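Local structure of glucose 1-dehydrogenase (Haloferax mediterranei, 2VWH) at residues 39-44 / 61-66; 85-90 / 112-117; 33-38 / 122-127. The protein catalyses the zinc-dependent oxidation of glucose and several related aldose sugars, passing the electrons to NADP or NAD, with a preference for NADP. One frame throughout, in Å; residues are numbered along the deposited sequence.

Overall arrangement
The three contacts lie together within the GroES-like part of the chain, around the catalytic zinc, glucose and NADP. Interaction 3, pairing 33-38 with 122-127, closes a long loop in which the other two are nested in series: interaction 1 (39-44 / 61-66) closes before interaction 2 (85-90 / 112-117) opens. Strand 27-37 runs directly into helix 39-46 and neighbours strand 64-71 in the same sheet, so the centres of interactions 1 and 3 are only about 8 Å apart. Interaction 2, centred about 11 Å from interaction 1 and about 13 Å from interaction 3, belongs to a separate small sheet. Together they bring metal ligands and sugar-binding groups to one cleft.

Interaction 1 (39-44 / 61-66); sequences GTDHEV and LGHEAV. With ZN (zinc ion), chain D; BGC (beta-D-glucopyranose), chain C; NAP (NADP nicotinamide-adenine-dinucleotide phosphate), chain B.
At the catalytic zinc site, Asp41 on helix 39-46 backs His63, which leads into strand 64-71. His63 binds the zinc ion through NE2, and its ND1 gives a weak, bent bond to Asp41 OD1 (2.9 Å, 122° at the hydrogen). Asp41 CG stands anti to its carbonyl carbon, beside the backbone N (chi1 -61°), which swings the carboxylate toward His63. OD1 lies at the ring edge, in plane, although the carboxylate is turned 56° from the imidazole. Asp41 suits this second-shell place because it has an oxygen for each task: OD2 accepts from the backbone N of Asp38, another zinc ligand. Two waters complete the link, one joining OD2 to His63 N, the other OD1 to Gly62 N. A leucine here would probably leave His63 ND1 and the backbone N of Asp38 without their acceptor, and the ring held mainly through the zinc ion. Val44 CG1 packs on Leu61 CD2 at 4.0 Å. Gly39 N donates to NADP O2N at 3.0 Å, and glycine suits the place because a CB would run into O3, the diphosphate's bridging oxygen; Thr40 OG1 is hydrogen-bonded to NADP O2D. A histidine ligand steadied by a second-shell carboxylate is typical of catalytic zinc sites.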
loop_
_atom_site.group_PDB
_atom_site.type_symbol
_atom_site.label_atom_id
_atom_site.label_comp_id
_atom_site.label_asym_id
_atom_site.label_seq_id
_atom_site.Cartn_x
_atom_site.Cartn_y
_atom_site.Cartn_z
ATOM N N GLY A 39 10.562 -22.617 3.902
ATOM C CA GLY A 39 10.240 -22.757 2.489
ATOM C C GLY A 39 11.237 -22.064 1.579
ATOM O O GLY A 39 11.474 -22.526 0.475
ATOM N N THR A 40 11.820 -20.956 2.034
ATOM C CA THR A 40 12.861 -20.266 1.254
ATOM C C THR A 40 14.111 -21.153 1.087
ATOM O O THR A 40 14.691 -21.223 0.006
ATOM C CB THR A 40 13.209 -18.900 1.885
ATOM O OG1 THR A 40 12.019 -18.081 1.961
ATOM C CG2 THR A 40 14.276 -18.168 1.067
ATOM N N ASP A 41 14.512 -21.845 2.146
ATOM C CA ASP A 41 15.637 -22.800 2.054
ATOM C C ASP A 41 15.427 -23.874 0.977
ATOM O O ASP A 41 16.351 -24.203 0.228
ATOM C CB ASP A 41 15.897 -23.495 3.399
ATOM C CG ASP A 41 16.281 -22.509 4.502
ATOM O OD1 ASP A 41 17.064 -21.584 4.222
ATOM O OD2 ASP A 41 15.770 -22.639 5.636
ATOM N N HIS A 42 14.218 -24.425 0.916
ATOM C CA HIS A 42 13.903 -25.449 -0.083
ATOM C C HIS A 42 14.030 -24.885 -1.494
ATOM O O HIS A 42 14.540 -25.549 -2.386
ATOM C CB HIS A 42 12.501 -26.014 0.149
ATOM C CG HIS A 42 12.449 -27.050 1.228
ATOM N ND1 HIS A 42 11.886 -26.811 2.463
ATOM C CD2 HIS A 42 12.907 -28.324 1.263
ATOM C CE1 HIS A 42 11.993 -27.897 3.208
ATOM N NE2 HIS A 42 12.606 -28.832 2.502
ATOM N N GLU A 43 13.572 -23.652 -1.675
ATOM C CA GLU A 43 13.685 -22.957 -2.949
ATOM C C GLU A 43 15.158 -22.687 -3.312
ATOM O O GLU A 43 15.528 -22.707 -4.489
ATOM C CB GLU A 43 12.877 -21.646 -2.908
ATOM C CG GLU A 43 12.379 -21.163 -4.252
ATOM C CD GLU A 43 11.363 -22.108 -4.865
ATOM O OE1 GLU A 43 10.259 -22.251 -4.294
ATOM O OE2 GLU A 43 11.676 -22.711 -5.913
ATOM N N VAL A 44 15.990 -22.440 -2.304
ATOM C CA VAL A 44 17.428 -22.214 -2.517
ATOM C C VAL A 44 18.103 -23.498 -3.000
ATOM O O VAL A 44 18.907 -23.477 -3.939
ATOM C CB VAL A 44 18.137 -21.666 -1.231
ATOM C CG1 VAL A 44 19.659 -21.766 -1.331
ATOM C CG2 VAL A 44 17.714 -20.217 -0.978
ATOM N N LEU A 61 24.045 -23.733 3.942
ATOM C CA LEU A 61 22.629 -23.375 4.081
ATOM C C LEU A 61 22.305 -22.806 5.472
ATOM O O LEU A 61 23.150 -22.822 6.372
ATOM C CB LEU A 61 21.778 -24.623 3.839
ATOM C CG LEU A 61 21.849 -25.193 2.415
ATOM C CD1 LEU A 61 21.255 -26.581 2.371
ATOM C CD2 LEU A 61 21.135 -24.263 1.446
ATOM N N GLY A 62 21.075 -22.312 5.637
ATOM C CA GLY A 62 20.551 -21.935 6.944
ATOM C C GLY A 62 20.621 -20.451 7.258
ATOM O O GLY A 62 21.697 -19.857 7.234
ATOM N N HIS A 63 19.464 -19.858 7.563
ATOM C CA HIS A 63 19.384 -18.438 7.918
ATOM C C HIS A 63 18.632 -18.155 9.226
ATOM O O HIS A 63 18.693 -17.032 9.724
ATOM C CB HIS A 63 18.792 -17.625 6.749
ATOM C CG HIS A 63 17.372 -17.966 6.424
ATOM N ND1 HIS A 63 17.032 -18.979 5.553
ATOM C CD2 HIS A 63 16.205 -17.421 6.842
ATOM C CE1 HIS A 63 15.714 -19.047 5.454
ATOM N NE2 HIS A 63 15.187 -18.111 6.222
ATOM N N GLU A 64 17.949 -19.165 9.778
ATOM C CA GLU A 64 17.210 -19.053 11.035
ATOM C C GLU A 64 18.035 -19.746 12.129
ATOM O O GLU A 64 17.952 -20.954 12.288
ATOM C CB GLU A 64 15.857 -19.765 10.941
ATOM C CG GLU A 64 14.899 -19.304 9.849
ATOM C CD GLU A 64 13.607 -20.124 9.801
ATOM O OE1 GLU A 64 13.594 -21.273 10.314
ATOM O OE2 GLU A 64 12.583 -19.631 9.254
ATOM N N ALA A 65 18.835 -19.005 12.875
ATOM C CA ALA A 65 19.818 -19.650 13.743
ATOM C C ALA A 65 19.783 -19.108 15.150
ATOM O O ALA A 65 19.407 -17.963 15.373
ATOM C CB ALA A 65 21.205 -19.469 13.170
ATOM N N VAL A 66 20.194 -19.947 16.096
ATOM C CA VAL A 66 20.501 -19.507 17.451
ATOM C C VAL A 66 21.818 -20.181 17.880
ATOM O O VAL A 66 22.075 -21.331 17.549
ATOM C CB VAL A 66 19.328 -19.814 18.421
ATOM C CG1 VAL A 66 18.987 -21.341 18.439
ATOM C CG2 VAL A 66 19.599 -19.266 19.831
HETATM ZN ZN ZN D . 13.269 -17.625 6.281
HETATM C C2 BGC C . 14.419 -14.936 5.122
HETATM C C3 BGC C . 14.539 -13.423 4.999
HETATM C C4 BGC C . 14.846 -13.100 3.546
HETATM C C5 BGC C . 13.775 -13.718 2.612
HETATM C C6 BGC C . 14.092 -13.391 1.150
HETATM C C1 BGC C . 13.385 -15.466 4.148
HETATM O O1 BGC C . 13.201 -16.824 4.444
HETATM O O2 BGC C . 13.837 -15.199 6.366
HETATM O O3 BGC C . 15.564 -12.951 5.853
HETATM O O4 BGC C . 14.993 -11.710 3.395
HETATM O O5 BGC C . 13.692 -15.146 2.814
HETATM O O6 BGC C . 15.261 -14.086 0.799
HETATM P PA NAP B . 6.013 -23.029 2.827
HETATM O O1A NAP B . 6.388 -23.986 3.885
HETATM O O2A NAP B . 6.304 -23.430 1.459
HETATM O O5B NAP B . 4.463 -22.688 3.001
HETATM C C5B NAP B . 3.693 -22.270 1.900
HETATM C C4B NAP B . 2.321 -22.890 2.073
HETATM O O4B NAP B . 1.425 -22.302 1.166
HETATM C C3B NAP B . 2.349 -24.398 1.802
HETATM O O3B NAP B . 2.001 -25.096 2.975
HETATM C C2B NAP B . 1.339 -24.579 0.690
HETATM O O2B NAP B . 0.509 -25.686 0.899
HETATM C C1B NAP B . 0.525 -23.292 0.744
HETATM N N9A NAP B . -0.071 -23.012 -0.566
HETATM C C8A NAP B . 0.586 -22.848 -1.769
HETATM N N7A NAP B . -0.335 -22.620 -2.726
HETATM C C5A NAP B . -1.566 -22.659 -2.156
HETATM C C6A NAP B . -2.840 -22.497 -2.680
HETATM N N6A NAP B . -3.003 -22.261 -3.982
HETATM N N1A NAP B . -3.930 -22.584 -1.840
HETATM C C2A NAP B . -3.750 -22.809 -0.489
HETATM N N3A NAP B . -2.485 -22.970 0.030
HETATM C C4A NAP B . -1.412 -22.895 -0.798
HETATM O O3 NAP B . 6.769 -21.639 3.115
HETATM P PN NAP B . 6.953 -20.787 4.471
HETATM O O1N NAP B . 5.729 -20.851 5.304
HETATM O O2N NAP B . 8.276 -21.081 5.076
HETATM O O5D NAP B . 7.013 -19.327 3.786
HETATM C C5D NAP B . 5.916 -18.799 3.084
HETATM C C4D NAP B . 6.354 -17.981 1.868
HETATM O O4D NAP B . 7.008 -16.815 2.313
HETATM C C3D NAP B . 7.345 -18.653 0.917
HETATM O O3D NAP B . 7.118 -18.157 -0.390
HETATM C C2D NAP B . 8.683 -18.190 1.444
HETATM O O2D NAP B . 9.722 -18.252 0.517
HETATM C C1D NAP B . 8.343 -16.759 1.809
HETATM N N1N NAP B . 9.150 -16.106 2.864
HETATM C C2N NAP B . 9.418 -14.771 2.661
HETATM C C3N NAP B . 10.099 -14.027 3.601
HETATM C C7N NAP B . 10.152 -12.538 3.422
HETATM O O7N NAP B . 11.127 -11.840 4.138
HETATM N N7N NAP B . 9.318 -11.890 2.585
HETATM C C4N NAP B . 10.538 -14.649 4.781
HETATM C C5N NAP B . 10.220 -16.009 4.991
HETATM C C6N NAP B . 9.520 -16.735 4.022
HETATM P P2B NAP B . 0.897 -27.159 0.344
HETATM O O1X NAP B . 1.948 -27.721 1.229
HETATM O O2X NAP B . 1.372 -27.080 -1.063
HETATM O O3X NAP B . -0.376 -27.956 0.453
HETATM O O HOH W 1 17.084 -21.501 7.682
HETATM O O HOH W 2 19.502 -21.715 3.352
HETATM O O HOH W 3 12.629 -17.448 8.108
#

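Interaction 2 (85-90 / 112-117). With BGC (beta-D-glucopyranose), chain C.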
loop_
_atom_site.group_PDB
_atom_site.type_symbol
_atom_site.label_atom_id
_atom_site.label_comp_id
_atom_site.label_asym_id
_atom_site.label_seq_id
_atom_site.Cartn_x
_atom_site.Cartn_y
_atom_site.Cartn_z
ATOM N N PRO A 85 21.585 -14.328 15.013
ATOM C CA PRO A 85 22.114 -13.418 14.007
ATOM C C PRO A 85 21.039 -12.876 13.057
ATOM O O PRO A 85 20.111 -13.599 12.687
ATOM C CB PRO A 85 23.095 -14.303 13.238
ATOM C CG PRO A 85 22.455 -15.662 13.292
ATOM C CD PRO A 85 21.816 -15.740 14.653
ATOM N N THR A 86 21.192 -11.618 12.629
ATOM C CA THR A 86 20.425 -11.110 11.493
ATOM C C THR A 86 20.962 -11.758 10.208
ATOM O O THR A 86 22.009 -12.413 10.203
ATOM C CB THR A 86 20.446 -9.550 11.384
ATOM O OG1 THR A 86 21.771 -9.090 11.053
ATOM C CG2 THR A 86 19.967 -8.892 12.714
ATOM N N VAL A 87 20.253 -11.561 9.114
ATOM C CA VAL A 87 20.542 -12.301 7.891
ATOM C C VAL A 87 21.354 -11.502 6.850
ATOM O O VAL A 87 22.236 -12.068 6.173
ATOM C CB VAL A 87 19.233 -12.844 7.302
ATOM C CG1 VAL A 87 19.480 -13.551 5.964
ATOM C CG2 VAL A 87 18.572 -13.788 8.336
ATOM N N ARG A 88 21.105 -10.197 6.762
ATOM C CA ARG A 88 21.731 -9.374 5.722
ATOM C C ARG A 88 23.092 -8.799 6.105
ATOM O O ARG A 88 23.313 -8.375 7.244
ATOM C CB ARG A 88 20.795 -8.250 5.258
ATOM C CG ARG A 88 19.758 -8.769 4.311
ATOM C CD ARG A 88 18.851 -7.695 3.776
ATOM N NE ARG A 88 17.881 -8.288 2.861
ATOM C CZ ARG A 88 17.083 -7.593 2.055
ATOM N NH1 ARG A 88 17.114 -6.270 2.058
ATOM N NH2 ARG A 88 16.249 -8.224 1.238
ATOM N N ARG A 89 23.995 -8.809 5.127
ATOM C CA ARG A 89 25.346 -8.277 5.284
ATOM C C ARG A 89 25.691 -7.445 4.047
ATOM O O ARG A 89 25.124 -7.662 2.973
ATOM C CB ARG A 89 26.363 -9.413 5.432
ATOM C CG ARG A 89 26.141 -10.343 6.623
ATOM C CD ARG A 89 26.527 -9.673 7.935
ATOM N NE ARG A 89 26.303 -10.575 9.062
ATOM C CZ ARG A 89 25.125 -10.805 9.641
ATOM N NH1 ARG A 89 24.033 -10.175 9.231
ATOM N NH2 ARG A 89 25.049 -11.671 10.649
ATOM N N PRO A 90 26.624 -6.484 4.189
ATOM C CA PRO A 90 27.025 -5.656 3.049
ATOM C C PRO A 90 27.577 -6.503 1.900
ATOM O O PRO A 90 28.201 -7.538 2.149
ATOM C CB PRO A 90 28.139 -4.764 3.617
ATOM C CG PRO A 90 28.022 -4.835 5.074
ATOM C CD PRO A 90 27.352 -6.132 5.419
ATOM N N TYR A 112 22.943 -6.062 -1.121
ATOM C CA TYR A 112 23.069 -6.851 0.106
ATOM C C TYR A 112 23.452 -8.287 -0.238
ATOM O O TYR A 112 23.251 -8.730 -1.358
ATOM C CB TYR A 112 21.750 -6.842 0.883
ATOM C CG TYR A 112 20.600 -7.483 0.150
ATOM C CD1 TYR A 112 20.388 -8.851 0.214
ATOM C CD2 TYR A 112 19.732 -6.722 -0.630
ATOM C CE1 TYR A 112 19.347 -9.452 -0.471
ATOM C CE2 TYR A 112 18.682 -7.312 -1.309
ATOM C CZ TYR A 112 18.491 -8.674 -1.225
ATOM O OH TYR A 112 17.449 -9.266 -1.897
ATOM N N PHE A 113 24.020 -8.987 0.737
ATOM C CA PHE A 113 24.013 -10.446 0.757
ATOM C C PHE A 113 23.042 -10.901 1.845
ATOM O O PHE A 113 22.844 -10.190 2.827
ATOM C CB PHE A 113 25.390 -11.003 1.126
ATOM C CG PHE A 113 26.465 -10.761 0.097
ATOM C CD1 PHE A 113 26.167 -10.641 -1.262
ATOM C CD2 PHE A 113 27.796 -10.707 0.495
ATOM C CE1 PHE A 113 27.181 -10.450 -2.196
ATOM C CE2 PHE A 113 28.816 -10.512 -0.442
ATOM C CZ PHE A 113 28.504 -10.389 -1.780
ATOM N N GLU A 114 22.455 -12.086 1.667
ATOM C CA GLU A 114 21.728 -12.760 2.741
ATOM C C GLU A 114 22.421 -14.080 3.040
ATOM O O GLU A 114 22.541 -14.955 2.166
ATOM C CB GLU A 114 20.269 -13.007 2.342
ATOM C CG GLU A 114 19.421 -11.757 2.358
ATOM C CD GLU A 114 17.985 -11.951 1.821
ATOM O OE1 GLU A 114 17.671 -12.956 1.143
ATOM O OE2 GLU A 114 17.165 -11.054 2.071
ATOM N N ARG A 115 22.865 -14.229 4.281
ATOM C CA ARG A 115 23.572 -15.428 4.710
ATOM C C ARG A 115 22.653 -16.646 4.611
ATOM O O ARG A 115 21.531 -16.638 5.120
ATOM C CB ARG A 115 24.119 -15.242 6.130
ATOM C CG ARG A 115 25.276 -14.196 6.196
ATOM C CD ARG A 115 26.206 -14.332 7.419
ATOM N NE ARG A 115 26.785 -15.669 7.520
ATOM C CZ ARG A 115 27.773 -16.033 8.339
ATOM N NH1 ARG A 115 28.365 -15.173 9.150
ATOM N NH2 ARG A 115 28.173 -17.302 8.335
ATOM N N GLY A 116 23.139 -17.671 3.923
ATOM C CA GLY A 116 22.402 -18.891 3.658
ATOM C C GLY A 116 21.467 -18.832 2.461
ATOM O O GLY A 116 20.812 -19.814 2.147
ATOM N N ILE A 117 21.410 -17.693 1.782
ATOM C CA ILE A 117 20.417 -17.487 0.743
ATOM C C ILE A 117 21.042 -16.888 -0.513
ATOM O O ILE A 117 20.944 -17.481 -1.586
ATOM C CB ILE A 117 19.243 -16.594 1.215
ATOM C CG1 ILE A 117 18.593 -17.164 2.483
ATOM C CG2 ILE A 117 18.173 -16.485 0.104
ATOM C CD1 ILE A 117 17.484 -16.272 3.064
HETATM C C2 BGC C . 14.419 -14.936 5.122
HETATM C C3 BGC C . 14.539 -13.423 4.999
HETATM C C4 BGC C . 14.846 -13.100 3.546
HETATM C C5 BGC C . 13.775 -13.718 2.612
HETATM C C6 BGC C . 14.092 -13.391 1.150
HETATM C C1 BGC C . 13.385 -15.466 4.148
HETATM O O1 BGC C . 13.201 -16.824 4.444
HETATM O O2 BGC C . 13.837 -15.199 6.366
HETATM O O3 BGC C . 15.564 -12.951 5.853
HETATM O O4 BGC C . 14.993 -11.710 3.395
HETATM O O5 BGC C . 13.692 -15.146 2.814
HETATM O O6 BGC C . 15.261 -14.086 0.799
HETATM O O HOH W 4 29.028 -12.021 8.787
#
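The glucose pocket is walled on one side by a short antiparallel strand pair, in which Arg88 and Glu114 form a non-hydrogen-bonded pair with their side chains on the same face. The neighbouring pair, Arg89 and Phe113, exchanges two backbone bonds, and Arg115 N reaches Val87 O almost straight (2.9 Å, 175°). Arg88 and Glu114 then run side by side in the same direction. The guanidinium grips one oxygen side-on: Arg88 NE meets Glu114 OE2 at 3.0 Å and Arg88 NH2 meets that same OE2 at 3.1 Å, the acceptor lying in the guanidinium plane. Tyr112 covers one face of this flat group, with Arg88 CZ 3.6 Å from the ring centroid and the planes 10° apart, a stacked cation-pi pair. Arg88 NH1 is tied to Pro104 O, so the guanidinium is fixed in both position and rotation. Glu114 extends beyond CG, chi2 174°, to present its two oxygens to the sugar: BGC O4 donates to Glu114 OE2 at 2.6 Å and BGC O6 donates to Glu114 OE1 at 2.7 Å. Chemically, this means that the carboxylate acts as the acceptor for two glucose hydroxyls, while the arginine holds it in place and probably balances its charge.

Interaction 3 (33-38 / 122-127); sequences LRVGVD and GYMSEF. With ZN (zinc ion), chain D; NAP (NADP nicotinamide-adenine-dinucleotide phosphate), chain B; BGC (beta-D-glucopyranose), chain C.
Met124 lies across Val35 and Val37, joining the loop before strand 127-131 to strand 27-37. Its CB does not aim straight at the strand; the rest of the chain makes the contact. CG stands anti to the carbonyl carbon (chi1 -79°) and the side chain is then extended (chi2 -179°), so the long, unbranched thioether spans both valines. Met124 CG rests 3.7 Å from Val35 CG1, the two side chains meeting at a slant. The terminal methyl, Met124 CE, reaches 3.8 Å from Val37 CG2, the two side chains crossing at about a right angle. The same CE lies 3.9 Å from Gly36 O. Val35 has its two methyls divided between partners: with CG1 anti to the backbone N (chi1 -178°), CG1 serves Met124, while CG2 sits 3.6 Å from Tyr123 O. The branched valines present compact apolar surfaces, and Ile4 and Ile352 also touch Met124.

Tyr123 starts toward the strand, CB lying 4.4 Å from Val35 CG2, but its ring leads away so that OH can bond to Thr86 O. The backbone bends sharply here, Met124 being the centre of an inverse gamma turn with a weak bond from Ser125 N to Tyr123 O. This apolar packing lies further back along the chain than Asp38, which follows Val37, binds the zinc ion through OD2 at 2.0 Å and also N-caps the following helix. A zinc ligand just past a core strand, at the N-cap of the next helix, fits the GroES-like catalytic domain of zinc-containing alcohol dehydrogenases.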
loop_
_atom_site.group_PDB
_atom_site.type_symbol
_atom_site.label_atom_id
_atom_site.label_comp_id
_atom_site.label_asym_id
_atom_site.label_seq_id
_atom_site.Cartn_x
_atom_site.Cartn_y
_atom_site.Cartn_z
ATOM N N LEU A 33 23.789 -23.636 17.937
ATOM C CA LEU A 33 22.962 -24.575 18.687
ATOM C C LEU A 33 22.009 -25.304 17.752
ATOM O O LEU A 33 22.122 -26.521 17.558
ATOM C CB LEU A 33 22.203 -23.857 19.817
ATOM C CG LEU A 33 23.095 -23.194 20.870
ATOM C CD1 LEU A 33 22.274 -22.278 21.803
ATOM C CD2 LEU A 33 23.856 -24.265 21.662
ATOM N N ARG A 34 21.075 -24.547 17.173
ATOM C CA ARG A 34 20.047 -25.074 16.294
ATOM C C ARG A 34 19.800 -24.119 15.132
ATOM O O ARG A 34 19.925 -22.888 15.265
ATOM C CB ARG A 34 18.732 -25.294 17.043
ATOM C CG ARG A 34 18.780 -26.420 18.068
ATOM C CD ARG A 34 17.582 -26.383 19.011
ATOM N NE ARG A 34 17.578 -27.569 19.865
ATOM C CZ ARG A 34 16.510 -28.123 20.439
ATOM N NH1 ARG A 34 15.286 -27.622 20.295
ATOM N NH2 ARG A 34 16.671 -29.218 21.174
ATOM N N VAL A 35 19.471 -24.694 13.986
ATOM C CA VAL A 35 19.176 -23.916 12.803
ATOM C C VAL A 35 17.897 -24.472 12.194
ATOM O O VAL A 35 17.777 -25.681 11.954
ATOM C CB VAL A 35 20.330 -23.972 11.769
ATOM C CG1 VAL A 35 20.009 -23.103 10.540
ATOM C CG2 VAL A 35 21.630 -23.515 12.408
ATOM N N GLY A 36 16.938 -23.584 11.967
ATOM C CA GLY A 36 15.681 -23.950 11.366
ATOM C C GLY A 36 15.766 -24.082 9.854
ATOM O O GLY A 36 16.736 -23.645 9.233
ATOM N N VAL A 37 14.718 -24.678 9.281
ATOM C CA VAL A 37 14.541 -24.830 7.836
ATOM C C VAL A 37 13.195 -24.245 7.444
ATOM O O VAL A 37 12.197 -24.520 8.104
ATOM C CB VAL A 37 14.585 -26.325 7.428
ATOM C CG1 VAL A 37 14.384 -26.488 5.931
ATOM C CG2 VAL A 37 15.906 -26.948 7.846
ATOM N N ASP A 38 13.149 -23.406 6.407
ATOM C CA ASP A 38 11.860 -22.895 5.933
ATOM C C ASP A 38 11.679 -23.096 4.422
ATOM O O ASP A 38 12.508 -23.721 3.769
ATOM C CB ASP A 38 11.593 -21.448 6.414
ATOM C CG ASP A 38 12.322 -20.367 5.603
ATOM O OD1 ASP A 38 13.134 -20.642 4.703
ATOM O OD2 ASP A 38 12.055 -19.196 5.893
ATOM N N GLY A 122 25.602 -19.464 4.957
ATOM C CA GLY A 122 24.689 -19.438 6.097
ATOM C C GLY A 122 25.260 -19.977 7.398
ATOM O O GLY A 122 26.467 -19.918 7.640
ATOM N N TYR A 123 24.377 -20.508 8.235
ATOM C CA TYR A 123 24.680 -20.798 9.642
ATOM C C TYR A 123 24.676 -22.294 10.002
ATOM O O TYR A 123 24.888 -22.638 11.152
ATOM C CB TYR A 123 23.687 -20.053 10.555
ATOM C CG TYR A 123 23.694 -18.546 10.361
ATOM C CD1 TYR A 123 22.566 -17.874 9.929
ATOM C CD2 TYR A 123 24.844 -17.796 10.615
ATOM C CE1 TYR A 123 22.576 -16.487 9.737
ATOM C CE2 TYR A 123 24.863 -16.419 10.429
ATOM C CZ TYR A 123 23.727 -15.770 9.995
ATOM O OH TYR A 123 23.741 -14.406 9.809
ATOM N N MET A 124 24.451 -23.177 9.027
ATOM C CA MET A 124 24.496 -24.622 9.281
ATOM C C MET A 124 25.929 -25.134 9.282
ATOM O O MET A 124 26.329 -25.940 8.435
ATOM C CB MET A 124 23.647 -25.382 8.266
ATOM C CG MET A 124 22.182 -25.327 8.569
ATOM S SD MET A 124 21.258 -26.273 7.358
ATOM C CE MET A 124 19.563 -25.812 7.751
ATOM N N SER A 125 26.688 -24.637 10.248
ATOM C CA SER A 125 28.061 -25.050 10.495
ATOM C C SER A 125 28.222 -25.044 12.008
ATOM O O SER A 125 27.453 -24.401 12.714
ATOM C CB SER A 125 29.063 -24.106 9.810
ATOM O OG SER A 125 28.928 -22.756 10.239
ATOM N N GLU A 126 29.200 -25.774 12.520
ATOM C CA GLU A 126 29.365 -25.874 13.958
ATOM C C GLU A 126 29.663 -24.538 14.629
ATOM O O GLU A 126 29.250 -24.315 15.770
ATOM C CB GLU A 126 30.445 -26.904 14.308
ATOM C CG GLU A 126 30.062 -28.295 13.863
ATOM C CD GLU A 126 31.097 -29.328 14.254
ATOM O OE1 GLU A 126 31.995 -29.587 13.443
ATOM O OE2 GLU A 126 31.011 -29.865 15.370
ATOM N N PHE A 127 30.378 -23.669 13.920
ATOM C CA PHE A 127 30.691 -22.328 14.385
ATOM C C PHE A 127 30.472 -21.323 13.272
ATOM O O PHE A 127 30.575 -21.651 12.090
ATOM C CB PHE A 127 32.161 -22.235 14.831
ATOM C CG PHE A 127 32.503 -23.144 15.963
ATOM C CD1 PHE A 127 32.879 -24.464 15.717
ATOM C CD2 PHE A 127 32.419 -22.704 17.274
ATOM C CE1 PHE A 127 33.185 -25.310 16.752
ATOM C CE2 PHE A 127 32.722 -23.560 18.327
ATOM C CZ PHE A 127 33.103 -24.859 18.066
HETATM ZN ZN ZN D . 13.269 -17.625 6.281
HETATM P PA NAP B . 6.013 -23.029 2.827
HETATM O O1A NAP B . 6.388 -23.986 3.885
HETATM O O2A NAP B . 6.304 -23.430 1.459
HETATM O O5B NAP B . 4.463 -22.688 3.001
HETATM C C5B NAP B . 3.693 -22.270 1.900
HETATM C C4B NAP B . 2.321 -22.890 2.073
HETATM O O4B NAP B . 1.425 -22.302 1.166
HETATM C C3B NAP B . 2.349 -24.398 1.802
HETATM O O3B NAP B . 2.001 -25.096 2.975
HETATM C C2B NAP B . 1.339 -24.579 0.690
HETATM O O2B NAP B . 0.509 -25.686 0.899
HETATM C C1B NAP B . 0.525 -23.292 0.744
HETATM N N9A NAP B . -0.071 -23.012 -0.566
HETATM C C8A NAP B . 0.586 -22.848 -1.769
HETATM N N7A NAP B . -0.335 -22.620 -2.726
HETATM C C5A NAP B . -1.566 -22.659 -2.156
HETATM C C6A NAP B . -2.840 -22.497 -2.680
HETATM N N6A NAP B . -3.003 -22.261 -3.982
HETATM N N1A NAP B . -3.930 -22.584 -1.840
HETATM C C2A NAP B . -3.750 -22.809 -0.489
HETATM N N3A NAP B . -2.485 -22.970 0.030
HETATM C C4A NAP B . -1.412 -22.895 -0.798
HETATM O O3 NAP B . 6.769 -21.639 3.115
HETATM P PN NAP B . 6.953 -20.787 4.471
HETATM O O1N NAP B . 5.729 -20.851 5.304
HETATM O O2N NAP B . 8.276 -21.081 5.076
HETATM O O5D NAP B . 7.013 -19.327 3.786
HETATM C C5D NAP B . 5.916 -18.799 3.084
HETATM C C4D NAP B . 6.354 -17.981 1.868
HETATM O O4D NAP B . 7.008 -16.815 2.313
HETATM C C3D NAP B . 7.345 -18.653 0.917
HETATM O O3D NAP B . 7.118 -18.157 -0.390
HETATM C C2D NAP B . 8.683 -18.190 1.444
HETATM O O2D NAP B . 9.722 -18.252 0.517
HETATM C C1D NAP B . 8.343 -16.759 1.809
HETATM N N1N NAP B . 9.150 -16.106 2.864
HETATM C C2N NAP B . 9.418 -14.771 2.661
HETATM C C3N NAP B . 10.099 -14.027 3.601
HETATM C C7N NAP B . 10.152 -12.538 3.422
HETATM O O7N NAP B . 11.127 -11.840 4.138
HETATM N N7N NAP B . 9.318 -11.890 2.585
HETATM C C4N NAP B . 10.538 -14.649 4.781
HETATM C C5N NAP B . 10.220 -16.009 4.991
HETATM C C6N NAP B . 9.520 -16.735 4.022
HETATM P P2B NAP B . 0.897 -27.159 0.344
HETATM O O1X NAP B . 1.948 -27.721 1.229
HETATM O O2X NAP B . 1.372 -27.080 -1.063
HETATM O O3X NAP B . -0.376 -27.956 0.453
HETATM C C2 BGC C . 14.419 -14.936 5.122
HETATM C C3 BGC C . 14.539 -13.423 4.999
HETATM C C4 BGC C . 14.846 -13.100 3.546
HETATM C C5 BGC C . 13.775 -13.718 2.612
HETATM C C6 BGC C . 14.092 -13.391 1.150
HETATM C C1 BGC C . 13.385 -15.466 4.148
HETATM O O1 BGC C . 13.201 -16.824 4.444
HETATM O O2 BGC C . 13.837 -15.199 6.366
HETATM O O3 BGC C . 15.564 -12.951 5.853
HETATM O O4 BGC C . 14.993 -11.710 3.395
HETATM O O5 BGC C . 13.692 -15.146 2.814
HETATM O O6 BGC C . 15.261 -14.086 0.799
HETATM O O HOH W 3 12.629 -17.448 8.108
#